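Kelch domain-containing protein (Colletotrichum graminicola M1.001, PDB 5C86) oxidises alcohols as a fungal member of the AA5 galactose oxidase and glyoxal oxidase family, probably at a copper site. Local coordinates at residues M415-A420 against G459-F464; R430-D435 against Y453-P458. All coordinates share one frame; numbering follows the deposited sequence. Where two conformers were deposited one is given.

Contact 1. Residues M415-A420 against G459-F464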
# COMPACT_ATOMS: atom_id res chain seq x y z
N MET A 415 -5.59 2.32 14.02
CA MET A 415 -4.33 1.63 13.75
C MET A 415 -4.24 1.45 12.23
O MET A 415 -5.17 0.97 11.63
CB MET A 415 -4.15 0.32 14.52
CG MET A 415 -5.23 -0.71 14.34
SD MET A 415 -5.21 -2.07 15.55
CE MET A 415 -4.00 -3.21 14.85
N ILE A 416 -3.16 1.88 11.66
CA ILE A 416 -2.97 1.78 10.19
C ILE A 416 -1.79 0.92 9.91
O ILE A 416 -0.70 1.17 10.45
CB ILE A 416 -2.83 3.15 9.52
CG1 ILE A 416 -4.15 3.96 9.67
CG2 ILE A 416 -2.53 3.01 8.03
CD1 ILE A 416 -4.23 5.21 8.87
N ARG A 417 -1.97 -0.12 9.13
CA ARG A 417 -0.90 -1.04 8.92
C ARG A 417 0.26 -0.46 8.10
O ARG A 417 0.01 0.22 7.06
CB ARG A 417 -1.43 -2.28 8.26
CG ARG A 417 -0.52 -3.52 8.40
CD ARG A 417 -1.24 -4.84 8.08
NE ARG A 417 -0.37 -5.99 8.10
CZ ARG A 417 0.57 -6.22 7.19
NH1 ARG A 417 0.64 -5.52 6.11
NH2 ARG A 417 1.42 -7.22 7.33
N VAL A 418 1.49 -0.67 8.56
CA VAL A 418 2.66 -0.14 7.86
C VAL A 418 2.80 -0.82 6.52
O VAL A 418 2.57 -2.02 6.37
CB VAL A 418 3.92 -0.35 8.74
CG1 VAL A 418 5.21 -0.04 8.06
CG2 VAL A 418 3.79 0.38 10.08
N SER A 419 3.17 -0.03 5.51
CA SER A 419 3.04 -0.52 4.14
C SER A 419 4.17 -0.07 3.20
O SER A 419 5.13 0.53 3.62
CB SER A 419 1.63 -0.20 3.57
OG SER A 419 1.52 1.18 3.36
N ALA A 420 3.99 -0.50 1.96
CA ALA A 420 4.97 -0.34 0.90
C ALA A 420 4.18 -0.37 -0.38
O ALA A 420 3.12 -0.98 -0.49
CB ALA A 420 5.97 -1.47 0.90
N GLY A 459 1.60 -8.03 11.95
CA GLY A 459 2.62 -7.12 11.53
C GLY A 459 2.55 -5.79 12.22
O GLY A 459 1.77 -5.57 13.15
N TYR A 460 3.34 -4.86 11.74
CA TYR A 460 3.45 -3.55 12.29
C TYR A 460 2.34 -2.61 11.85
O TYR A 460 1.90 -2.61 10.68
CB TYR A 460 4.77 -2.87 12.01
CG TYR A 460 5.89 -3.19 12.99
CD1 TYR A 460 6.64 -4.34 12.86
CD2 TYR A 460 6.02 -2.46 14.11
CE1 TYR A 460 7.63 -4.65 13.77
CE2 TYR A 460 6.98 -2.74 15.03
CZ TYR A 460 7.77 -3.83 14.85
OH TYR A 460 8.77 -4.06 15.80
N TYR A 461 1.89 -1.78 12.82
CA TYR A 461 0.89 -0.77 12.64
C TYR A 461 1.36 0.50 13.28
O TYR A 461 2.20 0.52 14.18
CB TYR A 461 -0.39 -1.14 13.40
CG TYR A 461 -1.16 -2.28 12.70
CD1 TYR A 461 -0.75 -3.56 12.85
CD2 TYR A 461 -2.28 -2.03 11.99
CE1 TYR A 461 -1.45 -4.58 12.19
CE2 TYR A 461 -3.00 -3.02 11.33
CZ TYR A 461 -2.59 -4.35 11.46
OH TYR A 461 -3.30 -5.35 10.81
N MET A 462 0.84 1.60 12.74
CA MET A 462 0.92 2.93 13.34
C MET A 462 -0.34 3.18 14.16
O MET A 462 -1.44 3.10 13.60
CB MET A 462 1.01 3.94 12.27
CG MET A 462 2.37 3.91 11.57
SD MET A 462 2.46 5.04 10.13
CE MET A 462 1.53 4.14 8.90
N LEU A 463 -0.20 3.50 15.45
CA LEU A 463 -1.33 3.87 16.29
C LEU A 463 -1.40 5.39 16.25
O LEU A 463 -0.42 6.07 16.51
CB LEU A 463 -1.16 3.35 17.73
CG LEU A 463 -2.42 2.96 18.46
CD1 LEU A 463 -2.19 1.95 19.61
CD2 LEU A 463 -3.06 4.29 18.92
N PHE A 464 -2.53 5.90 15.78
CA PHE A 464 -2.90 7.31 15.82
C PHE A 464 -4.00 7.61 16.80
O PHE A 464 -4.97 6.86 16.93
CB PHE A 464 -3.35 7.74 14.45
CG PHE A 464 -2.27 7.75 13.37
CD1 PHE A 464 -1.46 8.88 13.25
CD2 PHE A 464 -2.05 6.70 12.47
CE1 PHE A 464 -0.47 8.97 12.29
CE2 PHE A 464 -1.10 6.78 11.47
CZ PHE A 464 -0.34 7.96 11.38
O HOH W 1 2.87 -4.00 8.35
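R417 and M415 cover opposite faces of the Y461 ring. CB of R417 starts over the ring rim, 3.5 Å from Y461 CE2. CG is placed anti to the backbone N (chi1 -160°). R417 CG makes a CH-pi contact 3.9 Å from the Y461 ring centroid and also nears Y460 O. The chain then runs straight on, bringing R417 CD to 3.5 Å from Y461 OH. The guanidinium stands almost perpendicular to the ring. NH1 forms a salt bridge with D428, and NH2 bonds P458 O and L78 O. The Y461 hydroxyl has its own partner, I457 O.

The two antiparallel strands belong to the C-terminal early-set domain, which has an immunoglobulin-like beta-sandwich fold. I416 and M462 form an antiparallel hydrogen-bonded pair: I416 N to M462 O is 2.9 Å, and M462 N to I416 O is 2.8 Å. V418 N adds a bond to Y460 O. A water bonds both V418 O and Y460 O and lies over one face of the R417 guanidinium. On the other side of Y461, M415 bends at chi3 (-84°). M415 CE lies 3.5 Å from the Y461 ring centroid, with SD farther off in a distant Met-aromatic contact.

Contact 2. Residues R430-D435 against Y453-P458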
# COMPACT_ATOMS: atom_id res chain seq x y z
N ARG A 430 -3.99 -1.02 5.49
CA ARG A 430 -5.37 -1.05 5.91
C ARG A 430 -5.51 -0.27 7.17
O ARG A 430 -4.58 -0.14 7.96
CB ARG A 430 -5.82 -2.51 6.12
CG ARG A 430 -5.06 -3.29 7.16
CD ARG A 430 -5.65 -4.67 7.43
NE ARG A 430 -5.60 -5.47 6.20
CZ ARG A 430 -6.44 -6.48 5.88
NH1 ARG A 430 -7.36 -6.95 6.77
NH2 ARG A 430 -6.28 -7.05 4.70
N ARG A 431 -6.71 0.22 7.40
CA ARG A 431 -7.03 0.96 8.60
C ARG A 431 -8.11 0.24 9.44
O ARG A 431 -9.10 -0.24 8.89
CB ARG A 431 -7.62 2.30 8.26
CG ARG A 431 -8.24 3.07 9.41
CD ARG A 431 -8.65 4.48 8.98
NE ARG A 431 -9.48 5.19 10.00
CZ ARG A 431 -10.77 4.98 10.18
NH1 ARG A 431 -11.45 4.14 9.41
NH2 ARG A 431 -11.40 5.67 11.09
N ILE A 432 -7.88 0.20 10.72
CA ILE A 432 -8.77 -0.30 11.75
C ILE A 432 -9.10 0.85 12.69
O ILE A 432 -8.24 1.31 13.42
CB ILE A 432 -8.09 -1.46 12.48
CG1 ILE A 432 -7.95 -2.64 11.49
CG2 ILE A 432 -8.83 -1.82 13.81
CD1 ILE A 432 -6.96 -3.68 12.01
N PRO A 433 -10.34 1.30 12.73
CA PRO A 433 -10.72 2.27 13.77
C PRO A 433 -10.79 1.58 15.09
O PRO A 433 -11.04 0.38 15.16
CB PRO A 433 -12.10 2.74 13.36
CG PRO A 433 -12.64 1.64 12.58
CD PRO A 433 -11.50 0.89 11.94
N LEU A 434 -10.50 2.32 16.17
CA LEU A 434 -10.50 1.73 17.51
C LEU A 434 -11.21 2.65 18.48
O LEU A 434 -10.89 3.77 18.57
CB LEU A 434 -9.09 1.54 18.03
CG LEU A 434 -8.14 0.64 17.21
CD1 LEU A 434 -6.73 0.88 17.66
CD2 LEU A 434 -8.43 -0.80 17.46
N ASP A 435 -12.16 2.10 19.23
CA ASP A 435 -12.85 2.90 20.27
C ASP A 435 -12.07 2.74 21.58
O ASP A 435 -11.77 1.62 21.95
CB ASP A 435 -14.22 2.25 20.53
CG ASP A 435 -15.20 2.31 19.36
OD1 ASP A 435 -15.16 3.32 18.64
OD2 ASP A 435 -16.09 1.38 19.27
N TYR A 453 -7.73 -12.22 12.96
CA TYR A 453 -6.51 -11.95 12.22
C TYR A 453 -6.76 -11.64 10.76
O TYR A 453 -5.81 -11.17 10.13
CB TYR A 453 -5.49 -13.09 12.33
CG TYR A 453 -4.76 -13.12 13.64
CD1 TYR A 453 -3.75 -12.27 13.96
CD2 TYR A 453 -5.10 -14.08 14.61
CE1 TYR A 453 -3.10 -12.30 15.17
CE2 TYR A 453 -4.42 -14.11 15.80
CZ TYR A 453 -3.44 -13.28 16.10
OH TYR A 453 -2.79 -13.25 17.32
N GLY A 454 -7.96 -11.89 10.24
CA GLY A 454 -8.32 -11.46 8.91
C GLY A 454 -8.57 -9.99 8.79
O GLY A 454 -8.51 -9.44 7.71
N VAL A 455 -8.85 -9.37 9.95
CA VAL A 455 -9.02 -7.96 10.12
C VAL A 455 -7.66 -7.35 10.49
O VAL A 455 -7.09 -6.58 9.71
CB VAL A 455 -10.09 -7.64 11.17
CG1 VAL A 455 -10.12 -6.13 11.49
CG2 VAL A 455 -11.45 -8.12 10.67
N ALA A 456 -7.09 -7.77 11.62
CA ALA A 456 -5.81 -7.32 12.10
C ALA A 456 -4.77 -8.28 11.59
O ALA A 456 -4.25 -9.18 12.28
CB ALA A 456 -5.83 -7.29 13.60
N ILE A 457 -4.46 -8.13 10.31
CA ILE A 457 -3.37 -8.90 9.70
C ILE A 457 -2.09 -8.69 10.54
O ILE A 457 -1.77 -7.59 10.90
CB ILE A 457 -3.14 -8.45 8.24
CG1 ILE A 457 -4.36 -8.67 7.33
CG2 ILE A 457 -1.89 -9.11 7.71
CD1 ILE A 457 -4.75 -10.13 7.13
N PRO A 458 -1.36 -9.77 10.88
CA PRO A 458 -0.16 -9.60 11.67
C PRO A 458 0.84 -8.66 11.09
O PRO A 458 0.93 -8.50 9.85
CB PRO A 458 0.44 -11.00 11.75
CG PRO A 458 -0.61 -11.87 11.36
CD PRO A 458 -1.64 -11.17 10.51
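I432 and A456 bring the two backbones closest, with their CA atoms 7.6 Å apart, as the strand that starts at R431 passes a loop that makes an inverse gamma turn centred on A456. A weak bond from I457 N to V455 O closes that turn. Side chains of R430 and I432 bridge the distance.

R430 makes the polar contact. Its CG lies between the backbone N and the carbonyl carbon (chi1 61°), and a second bend at chi3 (62°) turns the guanidinium to the loop. NH1 meets two consecutive carbonyls at the guanidinium edge, V455 O lying somewhat out of the plane. R430 NH1 bonds V455 O at 3.0 Å with an N-H...O angle of 152°. The bond from R430 NH1 to G454 O, at 2.9 Å, is more bent and weak. V455 O thus accepts from both R430 and the turn, and R430 CD lies 3.3 Å from this same V455 O. I457 packs over one guanidinium face, its CG1 near the centre and 3.4 Å from R430 CZ. NH2 has a separate partner, S183 O of strand 181-183.

I432 supplies the apolar part. I432 CD1 packs against the side of the turn, 4.0 Å from V455 CG1 and 4.1 Å from A456 CB. M415 packs against I432 as well.

The inverse gamma turn at A456 lies in the loop before strand 459-466 of the early-set domain, and R430 ties it to strand 181-183, in a four-stranded sheet of the Kelch beta-propeller.

Overall arrangement
Contacts 1 and 2 lie with their centres about 9 Å apart in the early-set domain. Segments 415-420 and 430-435 are on neighbouring antiparallel strands, joined by R417 N to R430 O at 2.9 Å. Segment 453-458 runs directly into 459-464. R417 packs at this second junction too: R417 NE lies 3.5 Å from I457 CG2. Y461 OH also packs against the A456 backbone. Both contacts lie away from the copper ligands Y120, H335 and H423. The chain reaches H423 just beyond strand 412-422, which carries half of contact 1. No copper is bound in this apo model.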